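Local coordinates for membrane-fusion protein (Streptococcus pneumoniae, PDB 5XU0) that probably acts as the membrane fusion component of a MacAB-like efflux pump, helping to form the channel for exported substrates, at residues L177-E182 and Y241-T246. The protein carries 2 engineered substitutions. Sequence-based numbering, arbitrary orientation.
Sequences LQVKGE and YTIDVT
Val179 and Ile243 form one hydrogen-bonded pair of an antiparallel two-strand contact, and Gly181 with Tyr241 forms the other. The strand axes approach to 4.8 Å at 163°. All four backbone bonds are nearly straight: Val179 N to Ile243 O and Gly181 N to Tyr241 O measure 3.0 Å, Ile243 N to Val179 O and Tyr241 N to Gly181 O 2.9 Å.

The tightly packed face carries Val179, Ile243 and Tyr241. Val179 CG2 lies 3.2 Å from Ile243 CG1 where the two side chains cross at a slant, and Met260 of strand 257-262 touches all three side chains. With chi1 at 81°, the Tyr241 ring swings across the neighbouring strand, bringing CE1 3.3 Å from Gly181 CA; one ring face covers Gly181 N, where glycine brings no side chain. The ring's hydroxyl bonds Ser6 O on strand 3-10.

The opposite face is looser and more polar. There the extended Lys180 chain runs alongside Thr242, CD 3.7 Å from CG2, while the Gln178 amide stands 79° to the Asp244 carboxylate, whose OD2 is hydrogen-bonded to Ser214.

The two strands are neighbours in the six-stranded antiparallel barrel, and the chemistry implies a two-sided wall: apolar and aromatic groups line one side, and the other carries Lys180, Thr242 and Asp244, only partly exposed, with Gln178 buried beside them.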
loop_
_atom_site.group_PDB
_atom_site.type_symbol
_atom_site.label_atom_id
_atom_site.label_comp_id
_atom_site.label_asym_id
_atom_site.label_seq_id
_atom_site.Cartn_x
_atom_site.Cartn_y
_atom_site.Cartn_z
ATOM N N LEU B 177 -20.760 31.142 10.771
ATOM C CA LEU B 177 -19.812 31.399 9.699
ATOM C C LEU B 177 -18.641 32.231 10.209
ATOM O O LEU B 177 -18.732 32.937 11.215
ATOM C CB LEU B 177 -20.498 32.107 8.532
ATOM C CG LEU B 177 -20.793 31.223 7.320
ATOM C CD1 LEU B 177 -21.626 30.031 7.734
ATOM C CD2 LEU B 177 -21.499 32.013 6.231
ATOM N N GLN B 178 -17.516 32.126 9.501
ATOM C CA GLN B 178 -16.311 32.877 9.826
ATOM C C GLN B 178 -15.697 33.389 8.529
ATOM O O GLN B 178 -16.177 33.089 7.431
ATOM C CB GLN B 178 -15.312 32.015 10.616
ATOM C CG GLN B 178 -15.922 31.250 11.787
ATOM C CD GLN B 178 -14.882 30.583 12.670
ATOM O OE1 GLN B 178 -14.790 30.871 13.864
ATOM N NE2 GLN B 178 -14.105 29.676 12.090
ATOM N N VAL B 179 -14.637 34.182 8.652
ATOM C CA VAL B 179 -13.812 34.541 7.502
ATOM C C VAL B 179 -12.353 34.380 7.901
ATOM O O VAL B 179 -11.977 34.664 9.046
ATOM C CB VAL B 179 -14.087 35.976 6.989
ATOM C CG1 VAL B 179 -15.295 36.015 6.095
ATOM C CG2 VAL B 179 -14.325 36.904 8.118
ATOM N N LYS B 180 -11.531 33.912 6.961
ATOM C CA LYS B 180 -10.121 33.702 7.258
ATOM C C LYS B 180 -9.233 34.248 6.152
ATOM O O LYS B 180 -9.671 34.501 5.025
ATOM C CB LYS B 180 -9.779 32.225 7.490
ATOM C CG LYS B 180 -10.912 31.324 7.950
ATOM C CD LYS B 180 -10.366 29.921 8.143
ATOM C CE LYS B 180 -11.287 29.075 9.001
ATOM N NZ LYS B 180 -10.756 27.703 9.197
ATOM N N GLY B 181 -7.964 34.407 6.504
ATOM C CA GLY B 181 -6.945 34.730 5.528
ATOM C C GLY B 181 -5.581 34.691 6.179
ATOM O O GLY B 181 -5.371 33.976 7.159
ATOM N N GLU B 182 -4.651 35.480 5.644
ATOM C CA GLU B 182 -3.310 35.574 6.210
ATOM C C GLU B 182 -2.919 37.034 6.413
ATOM O O GLU B 182 -3.543 37.956 5.883
ATOM C CB GLU B 182 -2.268 34.875 5.327
ATOM C CG GLU B 182 -2.415 33.371 5.244
ATOM C CD GLU B 182 -1.400 32.759 4.299
ATOM O OE1 GLU B 182 -0.724 33.527 3.581
ATOM O OE2 GLU B 182 -1.273 31.516 4.274
ATOM N N TYR B 241 -5.044 34.125 10.025
ATOM C CA TYR B 241 -5.972 34.718 10.980
ATOM C C TYR B 241 -7.384 34.267 10.637
ATOM O O TYR B 241 -7.707 34.003 9.467
ATOM C CB TYR B 241 -5.937 36.253 10.955
ATOM C CG TYR B 241 -6.774 36.805 9.826
ATOM C CD1 TYR B 241 -6.258 36.875 8.550
ATOM C CD2 TYR B 241 -8.083 37.231 10.025
ATOM C CE1 TYR B 241 -6.999 37.355 7.501
ATOM C CE2 TYR B 241 -8.842 37.710 8.969
ATOM C CZ TYR B 241 -8.290 37.768 7.705
ATOM O OH TYR B 241 -9.018 38.248 6.642
ATOM N N THR B 242 -8.234 34.199 11.663
ATOM C CA THR B 242 -9.646 33.894 11.470
ATOM C C THR B 242 -10.461 34.794 12.389
ATOM O O THR B 242 -10.121 34.957 13.570
ATOM C CB THR B 242 -10.000 32.419 11.798
ATOM O OG1 THR B 242 -9.975 32.247 13.215
ATOM C CG2 THR B 242 -8.993 31.442 11.237
ATOM N N ILE B 243 -11.537 35.373 11.847
ATOM C CA ILE B 243 -12.469 36.156 12.649
ATOM C C ILE B 243 -13.860 35.540 12.537
ATOM O O ILE B 243 -14.249 34.988 11.496
ATOM C CB ILE B 243 -12.505 37.655 12.253
ATOM C CG1 ILE B 243 -13.469 37.895 11.092
ATOM C CG2 ILE B 243 -11.123 38.177 11.909
ATOM C CD1 ILE B 243 -13.452 39.302 10.548
ATOM N N ASP B 244 -14.604 35.637 13.642
ATOM C CA ASP B 244 -15.975 35.149 13.743
ATOM C C ASP B 244 -16.929 36.296 13.436
ATOM O O ASP B 244 -16.851 37.358 14.067
ATOM C CB ASP B 244 -16.258 34.594 15.141
ATOM C CG ASP B 244 -15.206 33.607 15.606
ATOM O OD1 ASP B 244 -15.573 32.570 16.202
ATOM O OD2 ASP B 244 -14.012 33.866 15.366
ATOM N N VAL B 245 -17.832 36.081 12.477
ATOM C CA VAL B 245 -18.793 37.119 12.125
ATOM C C VAL B 245 -19.802 37.278 13.252
ATOM O O VAL B 245 -20.163 36.311 13.938
ATOM C CB VAL B 245 -19.487 36.804 10.789
ATOM C CG1 VAL B 245 -18.473 36.338 9.767
ATOM C CG2 VAL B 245 -20.583 35.766 10.971
ATOM N N THR B 246 -20.242 38.510 13.467
ATOM C CA THR B 246 -21.143 38.831 14.558
ATOM C C THR B 246 -22.346 39.567 13.992
ATOM O O THR B 246 -22.311 40.086 12.872
ATOM C CB THR B 246 -20.453 39.685 15.630
ATOM O OG1 THR B 246 -20.195 40.993 15.107
ATOM C CG2 THR B 246 -19.136 39.047 16.042
#